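Side-chain contacts in cystalysin (Treponema denticola, PDB 1C7N), which binds pyridoxal-5'-phosphate as a dimeric member of the aminotransferase class I and II family, a group of alpha/beta enzymes: residues Thr150-Phe153 / Gln154-Glu157; Lys190-Val193 / Leu194-Asp197; Gly277-Ala280 / Cys281-Cys284. All coordinates share one frame; numbering follows the deposited sequence.

Interaction 1: residues Thr150-Phe153 / Gln154-Glu157. Unlike the reference sequence in segment 154-157: Gln-154 (reference Glu).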
ATOM      1  N   THR A 150      25.208  24.338   2.361  1.00 17.72           N
ATOM      2  CA  THR A 150      25.809  24.035   1.065  1.00 17.55           C
ATOM      3  C   THR A 150      26.473  22.657   1.069  1.00 17.81           C
ATOM      4  O   THR A 150      26.757  22.095   2.128  1.00 18.24           O
ATOM      5  CB  THR A 150      26.865  25.096   0.682  1.00 17.07           C
ATOM      6  OG1 THR A 150      27.793  25.257   1.766  1.00 16.57           O
ATOM      7  CG2 THR A 150      26.193  26.431   0.375  1.00 16.66           C
ATOM      8  N   ILE A 151      26.727  22.131  -0.125  1.00 19.06           N
ATOM      9  CA  ILE A 151      27.336  20.814  -0.305  1.00 19.55           C
ATOM     10  C   ILE A 151      28.856  20.806  -0.134  1.00 19.49           C
ATOM     11  O   ILE A 151      29.542  21.713  -0.595  1.00 20.32           O
ATOM     12  CB  ILE A 151      27.024  20.266  -1.715  1.00 20.44           C
ATOM     13  CG1 ILE A 151      25.509  20.217  -1.939  1.00 21.90           C
ATOM     14  CG2 ILE A 151      27.646  18.895  -1.895  1.00 19.61           C
ATOM     15  CD1 ILE A 151      24.781  19.273  -1.026  1.00 22.91           C
ATOM     16  N   ASP A 152      29.376  19.784   0.538  1.00 20.28           N
ATOM     17  CA  ASP A 152      30.822  19.650   0.716  1.00 21.41           C
ATOM     18  C   ASP A 152      31.286  18.819  -0.479  1.00 21.82           C
ATOM     19  O   ASP A 152      31.393  17.596  -0.388  1.00 20.39           O
ATOM     20  CB  ASP A 152      31.154  18.905   2.009  1.00 21.80           C
ATOM     21  CG  ASP A 152      32.647  18.851   2.283  1.00 22.48           C
ATOM     22  OD1 ASP A 152      33.434  18.959   1.315  1.00 22.61           O
ATOM     23  OD2 ASP A 152      33.035  18.684   3.461  1.00 22.55           O
ATOM     24  N   PHE A 153      31.554  19.482  -1.597  1.00 23.32           N
ATOM     25  CA  PHE A 153      31.960  18.781  -2.812  1.00 25.45           C
ATOM     26  C   PHE A 153      33.264  17.994  -2.727  1.00 25.92           C
ATOM     27  O   PHE A 153      33.357  16.895  -3.277  1.00 26.36           O
ATOM     28  CB  PHE A 153      32.005  19.762  -3.983  1.00 25.89           C
ATOM     29  CG  PHE A 153      30.678  20.404  -4.278  1.00 26.35           C
ATOM     30  CD1 PHE A 153      30.426  21.721  -3.907  1.00 25.74           C
ATOM     31  CD2 PHE A 153      29.669  19.682  -4.913  1.00 26.65           C
ATOM     32  CE1 PHE A 153      29.189  22.312  -4.162  1.00 26.68           C
ATOM     33  CE2 PHE A 153      28.428  20.263  -5.174  1.00 26.13           C
ATOM     34  CZ  PHE A 153      28.187  21.582  -4.797  1.00 25.89           C
ATOM     35  N   GLN A 154      34.267  18.537  -2.046  1.00 26.76           N
ATOM     36  CA  GLN A 154      35.537  17.836  -1.915  1.00 27.97           C
ATOM     37  C   GLN A 154      35.310  16.484  -1.240  1.00 27.09           C
ATOM     38  O   GLN A 154      35.782  15.451  -1.718  1.00 26.43           O
ATOM     39  CB  GLN A 154      36.529  18.655  -1.087  1.00 30.51           C
ATOM     40  CG  GLN A 154      36.799  20.051  -1.622  1.00 35.14           C
ATOM     41  CD  GLN A 154      37.932  20.738  -0.883  1.00 37.79           C
ATOM     42  OE1 GLN A 154      37.947  20.783   0.350  1.00 39.39           O
ATOM     43  NE2 GLN A 154      38.887  21.283  -1.632  1.00 38.97           N
ATOM     44  N   LYS A 155      34.587  16.499  -0.124  1.00 26.39           N
ATOM     45  CA  LYS A 155      34.298  15.271   0.608  1.00 25.46           C
ATOM     46  C   LYS A 155      33.416  14.341  -0.218  1.00 25.18           C
ATOM     47  O   LYS A 155      33.624  13.128  -0.231  1.00 24.83           O
ATOM     48  CB  LYS A 155      33.602  15.589   1.935  1.00 25.40           C
ATOM     49  CG  LYS A 155      33.198  14.348   2.720  1.00 26.04           C
ATOM     50  CD  LYS A 155      32.466  14.688   4.015  1.00 25.05           C
ATOM     51  CE  LYS A 155      33.395  15.314   5.049  1.00 23.58           C
ATOM     52  NZ  LYS A 155      32.713  15.469   6.369  1.00 21.04           N
ATOM     53  N   LEU A 156      32.431  14.909  -0.909  1.00 25.08           N
ATOM     54  CA  LEU A 156      31.531  14.101  -1.723  1.00 24.63           C
ATOM     55  C   LEU A 156      32.278  13.384  -2.843  1.00 25.26           C
ATOM     56  O   LEU A 156      32.021  12.209  -3.109  1.00 24.86           O
ATOM     57  CB  LEU A 156      30.411  14.963  -2.313  1.00 22.97           C
ATOM     58  CG  LEU A 156      29.393  14.231  -3.201  1.00 23.41           C
ATOM     59  CD1 LEU A 156      28.727  13.105  -2.415  1.00 23.23           C
ATOM     60  CD2 LEU A 156      28.352  15.216  -3.708  1.00 22.67           C
ATOM     61  N   GLU A 157      33.204  14.080  -3.499  1.00 26.15           N
ATOM     62  CA  GLU A 157      33.959  13.458  -4.581  1.00 27.38           C
ATOM     63  C   GLU A 157      34.822  12.340  -4.010  1.00 26.87           C
ATOM     64  O   GLU A 157      35.001  11.296  -4.637  1.00 27.09           O
ATOM     65  CB  GLU A 157      34.848  14.475  -5.303  1.00 29.05           C
ATOM     66  CG  GLU A 157      35.417  13.926  -6.611  1.00 32.14           C
ATOM     67  CD  GLU A 157      36.324  14.903  -7.335  1.00 34.24           C
ATOM     68  OE1 GLU A 157      35.907  16.061  -7.550  1.00 35.42           O
ATOM     69  OE2 GLU A 157      37.450  14.506  -7.702  1.00 35.52           O
TER
HETATM   70  O   HOH W   1      31.061  17.902   5.493  1.00 16.51           O

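Interaction 2: residues Lys190-Val193 / Leu194-Asp197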
ATOM      1  N   LYS A 190      26.491  16.146 -10.532  1.00 22.25           N
ATOM      2  CA  LYS A 190      26.335  15.316 -11.722  1.00 23.06           C
ATOM      3  C   LYS A 190      27.688  14.819 -12.214  1.00 23.38           C
ATOM      4  O   LYS A 190      27.836  13.649 -12.562  1.00 23.05           O
ATOM      5  CB  LYS A 190      25.649  16.098 -12.845  1.00 24.08           C
ATOM      6  CG  LYS A 190      25.704  15.394 -14.200  1.00 24.86           C
ATOM      7  CD  LYS A 190      25.128  16.257 -15.310  1.00 26.28           C
ATOM      8  CE  LYS A 190      25.916  17.549 -15.490  1.00 28.31           C
ATOM      9  NZ  LYS A 190      27.288  17.347 -16.048  1.00 28.07           N
ATOM     10  N   ASP A 191      28.674  15.712 -12.248  1.00 23.75           N
ATOM     11  CA  ASP A 191      30.008  15.338 -12.701  1.00 23.72           C
ATOM     12  C   ASP A 191      30.620  14.278 -11.796  1.00 23.01           C
ATOM     13  O   ASP A 191      31.204  13.305 -12.278  1.00 23.46           O
ATOM     14  CB  ASP A 191      30.929  16.563 -12.765  1.00 23.84           C
ATOM     15  CG  ASP A 191      30.563  17.508 -13.893  1.00 25.13           C
ATOM     16  OD1 ASP A 191      29.905  17.066 -14.865  1.00 26.27           O
ATOM     17  OD2 ASP A 191      30.942  18.693 -13.817  1.00 25.61           O
ATOM     18  N   ILE A 192      30.488  14.467 -10.488  1.00 22.11           N
ATOM     19  CA  ILE A 192      31.017  13.513  -9.524  1.00 22.08           C
ATOM     20  C   ILE A 192      30.349  12.148  -9.715  1.00 21.45           C
ATOM     21  O   ILE A 192      31.005  11.106  -9.653  1.00 20.70           O
ATOM     22  CB  ILE A 192      30.768  13.992  -8.072  1.00 22.78           C
ATOM     23  CG1 ILE A 192      31.530  15.293  -7.813  1.00 22.47           C
ATOM     24  CG2 ILE A 192      31.186  12.911  -7.080  1.00 22.84           C
ATOM     25  CD1 ILE A 192      31.322  15.856  -6.424  1.00 20.42           C
ATOM     26  N   VAL A 193      29.043  12.160  -9.957  1.00 20.50           N
ATOM     27  CA  VAL A 193      28.297  10.920 -10.148  1.00 20.30           C
ATOM     28  C   VAL A 193      28.684  10.177 -11.423  1.00 21.28           C
ATOM     29  O   VAL A 193      28.960   8.979 -11.382  1.00 22.38           O
ATOM     30  CB  VAL A 193      26.776  11.178 -10.172  1.00 18.56           C
ATOM     31  CG1 VAL A 193      26.031   9.899 -10.553  1.00 16.69           C
ATOM     32  CG2 VAL A 193      26.316  11.662  -8.799  1.00 16.48           C
ATOM     33  N   LEU A 194      28.695  10.882 -12.551  1.00 22.34           N
ATOM     34  CA  LEU A 194      29.044  10.274 -13.833  1.00 23.74           C
ATOM     35  C   LEU A 194      30.497   9.805 -13.870  1.00 24.44           C
ATOM     36  O   LEU A 194      30.853   8.916 -14.644  1.00 24.29           O
ATOM     37  CB  LEU A 194      28.794  11.266 -14.970  1.00 24.51           C
ATOM     38  CG  LEU A 194      27.354  11.755 -15.152  1.00 24.88           C
ATOM     39  CD1 LEU A 194      27.295  12.728 -16.317  1.00 25.21           C
ATOM     40  CD2 LEU A 194      26.427  10.569 -15.390  1.00 25.15           C
ATOM     41  N   LYS A 195      31.324  10.411 -13.022  1.00 25.27           N
ATOM     42  CA  LYS A 195      32.745  10.091 -12.909  1.00 26.92           C
ATOM     43  C   LYS A 195      32.984   8.792 -12.142  1.00 27.51           C
ATOM     44  O   LYS A 195      34.039   8.165 -12.271  1.00 28.50           O
ATOM     45  CB  LYS A 195      33.463  11.242 -12.203  1.00 28.09           C
ATOM     46  CG  LYS A 195      34.772  10.870 -11.528  1.00 29.03           C
ATOM     47  CD  LYS A 195      35.177  11.925 -10.496  1.00 30.96           C
ATOM     48  CE  LYS A 195      34.133  12.055  -9.385  1.00 30.39           C
ATOM     49  NZ  LYS A 195      33.868  10.766  -8.675  1.00 29.40           N
ATOM     50  N   SER A 196      32.004   8.392 -11.340  1.00 27.06           N
ATOM     51  CA  SER A 196      32.110   7.176 -10.542  1.00 26.10           C
ATOM     52  C   SER A 196      31.060   6.162 -10.972  1.00 25.71           C
ATOM     53  O   SER A 196      30.378   6.352 -11.976  1.00 24.63           O
ATOM     54  CB  SER A 196      31.914   7.507  -9.066  1.00 26.23           C
ATOM     55  OG  SER A 196      30.600   7.984  -8.842  1.00 25.82           O
ATOM     56  N   ASP A 197      30.934   5.083 -10.205  1.00 26.27           N
ATOM     57  CA  ASP A 197      29.954   4.049 -10.514  1.00 26.92           C
ATOM     58  C   ASP A 197      28.733   4.198  -9.616  1.00 26.38           C
ATOM     59  O   ASP A 197      27.960   3.255  -9.441  1.00 26.33           O
ATOM     60  CB  ASP A 197      30.556   2.651 -10.327  1.00 29.39           C
ATOM     61  CG  ASP A 197      31.750   2.402 -11.231  1.00 31.85           C
ATOM     62  OD1 ASP A 197      31.684   2.770 -12.424  1.00 33.41           O
ATOM     63  OD2 ASP A 197      32.750   1.826 -10.748  1.00 33.72           O
TER

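Interaction 3: residues Gly277-Ala280 / Cys281-Cys284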
ATOM      1  N   GLY A 277      -6.215   5.950  -4.760  1.00 17.45           N
ATOM      2  CA  GLY A 277      -4.887   6.529  -4.803  1.00 16.07           C
ATOM      3  C   GLY A 277      -4.576   7.007  -6.212  1.00 15.44           C
ATOM      4  O   GLY A 277      -4.068   8.110  -6.412  1.00 14.48           O
ATOM      5  N   TYR A 278      -4.879   6.178  -7.200  1.00 14.86           N
ATOM      6  CA  TYR A 278      -4.634   6.565  -8.579  1.00 15.81           C
ATOM      7  C   TYR A 278      -5.463   7.786  -8.962  1.00 15.48           C
ATOM      8  O   TYR A 278      -4.936   8.740  -9.526  1.00 16.38           O
ATOM      9  CB  TYR A 278      -4.946   5.409  -9.537  1.00 15.15           C
ATOM     10  CG  TYR A 278      -3.977   4.258  -9.420  1.00 15.41           C
ATOM     11  CD1 TYR A 278      -4.340   3.076  -8.778  1.00 14.99           C
ATOM     12  CD2 TYR A 278      -2.679   4.361  -9.921  1.00 15.58           C
ATOM     13  CE1 TYR A 278      -3.437   2.023  -8.638  1.00 14.65           C
ATOM     14  CE2 TYR A 278      -1.767   3.312  -9.780  1.00 15.15           C
ATOM     15  CZ  TYR A 278      -2.154   2.149  -9.141  1.00 14.15           C
ATOM     16  OH  TYR A 278      -1.266   1.107  -9.010  1.00 13.51           O
ATOM     17  N   LYS A 279      -6.754   7.764  -8.637  1.00 15.66           N
ATOM     18  CA  LYS A 279      -7.651   8.871  -8.977  1.00 15.22           C
ATOM     19  C   LYS A 279      -7.314  10.177  -8.260  1.00 14.70           C
ATOM     20  O   LYS A 279      -7.443  11.260  -8.836  1.00 11.30           O
ATOM     21  CB  LYS A 279      -9.103   8.494  -8.677  1.00 15.64           C
ATOM     22  CG  LYS A 279     -10.120   9.502  -9.200  1.00 17.23           C
ATOM     23  CD  LYS A 279     -10.107   9.559 -10.721  1.00 16.22           C
ATOM     24  CE  LYS A 279     -11.145  10.531 -11.247  1.00 17.59           C
ATOM     25  NZ  LYS A 279     -11.088  10.648 -12.730  1.00 17.75           N
ATOM     26  N   ALA A 280      -6.896  10.070  -7.001  1.00 14.59           N
ATOM     27  CA  ALA A 280      -6.534  11.243  -6.212  1.00 15.21           C
ATOM     28  C   ALA A 280      -5.396  12.011  -6.879  1.00 15.09           C
ATOM     29  O   ALA A 280      -5.434  13.236  -6.973  1.00 16.14           O
ATOM     30  CB  ALA A 280      -6.124  10.819  -4.798  1.00 14.71           C
ATOM     31  N   CYS A 281      -4.380  11.288  -7.339  1.00 15.33           N
ATOM     32  CA  CYS A 281      -3.237  11.920  -7.993  1.00 14.45           C
ATOM     33  C   CYS A 281      -3.667  12.603  -9.289  1.00 14.20           C
ATOM     34  O   CYS A 281      -3.238  13.721  -9.584  1.00 12.94           O
ATOM     35  CB  CYS A 281      -2.158  10.880  -8.295  1.00 14.25           C
ATOM     36  SG  CYS A 281      -0.709  11.558  -9.132  1.00 15.51           S
ATOM     37  N   GLU A 282      -4.515  11.928 -10.061  1.00 13.11           N
ATOM     38  CA  GLU A 282      -4.998  12.491 -11.314  1.00 13.60           C
ATOM     39  C   GLU A 282      -5.821  13.758 -11.076  1.00 13.37           C
ATOM     40  O   GLU A 282      -5.618  14.778 -11.745  1.00 13.42           O
ATOM     41  CB  GLU A 282      -5.839  11.459 -12.074  1.00 14.93           C
ATOM     42  CG  GLU A 282      -6.459  12.019 -13.351  1.00 16.06           C
ATOM     43  CD  GLU A 282      -7.161  10.959 -14.179  1.00 17.96           C
ATOM     44  OE1 GLU A 282      -8.062  11.323 -14.963  1.00 17.53           O
ATOM     45  OE2 GLU A 282      -6.801   9.769 -14.059  1.00 17.67           O
ATOM     46  N   ILE A 283      -6.748  13.696 -10.126  1.00 11.96           N
ATOM     47  CA  ILE A 283      -7.580  14.854  -9.810  1.00 11.37           C
ATOM     48  C   ILE A 283      -6.727  16.045  -9.375  1.00 11.56           C
ATOM     49  O   ILE A 283      -6.970  17.176  -9.799  1.00 10.71           O
ATOM     50  CB  ILE A 283      -8.568  14.552  -8.673  1.00 11.53           C
ATOM     51  CG1 ILE A 283      -9.561  13.469  -9.103  1.00 12.58           C
ATOM     52  CG2 ILE A 283      -9.318  15.826  -8.290  1.00 12.00           C
ATOM     53  CD1 ILE A 283     -10.434  12.973  -7.966  1.00 11.79           C
ATOM     54  N   CYS A 284      -5.739  15.790  -8.520  1.00 11.52           N
ATOM     55  CA  CYS A 284      -4.868  16.860  -8.025  1.00 12.15           C
ATOM     56  C   CYS A 284      -4.111  17.582  -9.130  1.00 12.66           C
ATOM     57  O   CYS A 284      -4.110  18.815  -9.192  1.00 12.76           O
ATOM     58  CB  CYS A 284      -3.858  16.312  -7.009  1.00 12.51           C
ATOM     59  SG  CYS A 284      -4.554  15.900  -5.380  1.00 15.30           S
TER
HETATM   60  O   HOH W   2      -9.378  12.668 -13.056  1.00 28.12           O

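Interaction 1: residues Thr150-Phe153 / Gln154-Glu157
Asp-152 meets Lys-155 in an N-cap, in which a short side chain supplies an acceptor to the first turn of a helix, here helix 153-160. Backbone bonds from Leu-156 N to Asp-152 O and from Glu-157 N to Phe-153 O carry the turn onward. On the buried side Ile-151 CG2 rests 4.2 Å from Leu-156 CD2. The Phe-153 side chain touches Lys-188 and Ile-189 of helix 183-195. Asp-152 CB lies 4.1 Å from Lys-155 CB. With CG anti to the backbone N (chi1 -175°), the carboxylate is carried over the opening turn, and Asp-152 CG closes to 3.4 Å from Lys-155 CB. Asp-152 OD1 accepts from Lys-155 N at 3.1 Å, with a nearly straight 168° at the hydrogen, the donor arriving from above the carboxylate plane, 58° out of it. The negative charge here probably interacts favourably with the helix dipole. Asp-152 OD2 lies against the lysine's aliphatic chain, 3.7 Å from Lys-155 CE; that chain crosses the aspartate at about a right angle. Asp-152 OD2 and Lys-155 NZ stay 4.3 Å apart, too far for a salt bridge, and one water joins them, donating to OD2 at 2.9 Å and accepting from NZ at 3.1 Å.

Interaction 2: residues Lys190-Val193 / Leu194-Asp197
Leu-194 lies back along its helix against Lys-190, four residues earlier. Its CG sits beside the backbone N (chi1 -61°), which brings Leu-194 CD1 to 3.8 Å from Lys-190 CG. Leu-194 N gives Lys-190 O an almost straight bond of 2.9 Å. The lysine's own tip curls round to a salt bridge, Lys-190 NZ to Asp-191 OD1 at 2.9 Å. Val-193, the next most buried by the contact, contributes chiefly through its carbonyl: Ser-196 N donates to Val-193 O over 3.1 Å, from well above the carbonyl plane, and Lys-229 NZ reaches the same oxygen. All this lies near the C-terminal end of helix 183-195, the crossover helix of the beta-alpha-beta unit that links strands 165-171 and 199-203. Ile-192 and Lys-195 run side by side and point the same way, with Ile-192 CG2 3.8 Å from Lys-195 CE. Bends at chi3 and chi4 curl the tip of Lys-195 back toward the helix backbone, and Lys-195 NZ donates to Ile-192 O at 3.0 Å, in the carbonyl plane on a lone pair, while also bonding to Ser-160 OG of helix 153-160. Ser-196 OG lies 3.3 Å from Ile-192 O and 3.2 Å from Val-193 O, close enough to either carbonyl for its single proton.

Interaction 3: residues Gly277-Ala280 / Cys281-Cys284
Lys-279 reaches two residues of the following turn at once, Ile-283 through its methylenes and Glu-282 through its ammonium group. Lys-279 CG lies 3.7 Å from Ile-283 CD1, and Lys-279 CE comes within 4.0 Å of Ile-283 CG1, the two side chains crossing at about a right angle. A single bend at chi2 (65°), in a chain otherwise extended beyond it, takes the lysine past the isoleucine to the carboxylate. There the pairing is loose: Lys-279 NZ and Glu-282 OE1 form only a long salt bridge of 3.8 Å. A water fills in between, accepting from Lys-279 NZ at 2.7 Å and donating more weakly to Glu-282 OE1. The glutamate has a second positive partner, since the same OE1 makes a salt bridge with Lys-286 one turn further on, and its negative charge is thus probably shared between two lysines.

This is the i to i+3 and i to i+4 pattern of an alpha helix, and the backbone fixes its spacing. Ile-283 N bonds to Lys-279 O at 2.8 Å, with 169° at the hydrogen. Ile-283 CG1, placed beside its own backbone N, is folded against that same carbonyl. Cys-284 N follows with a 3.0 Å bond to Ala-280 O. At the start of the run the bonding is slacker: Cys-281 N reaches Gly-277 O only weakly, at 3.3 Å.

The Cys-281 side chain is about 11 Å from the bound pyridoxal-5'-phosphate. Tyr-278 meets helix 69-83, its ring edge-to-face with that of Tyr-71, and its OH bonds to Pro-272 O. Leu-49 of helix 47-59 covers Ala-280, Ile-283 and Cys-284, whereas helix 69-83 also borders Cys-281 and Glu-282, so helix 275-287 packs against both.

All three contacts are local, yet they sample different places in the fold. Interactions 1 and 2 are partly buried and lie at the periphery on neighbouring helices, which touch directly: Glu-157 CG packs 3.6 Å from Lys-195 CE, and Ile-192 leans on Leu-156. Interaction 1 sits at the start of a helix, where an acidic side chain accepts from a backbone amide; interaction 2 lies near a helix end, where lysine and serine side chains approach carbonyls. Interaction 3 is a buried mid-helix contact, its centre about 36 to 38 Å from those of the other two. There the main chain supplies the regular bonding, and side chains add apolar packing beside a loose, water-assisted ion pair.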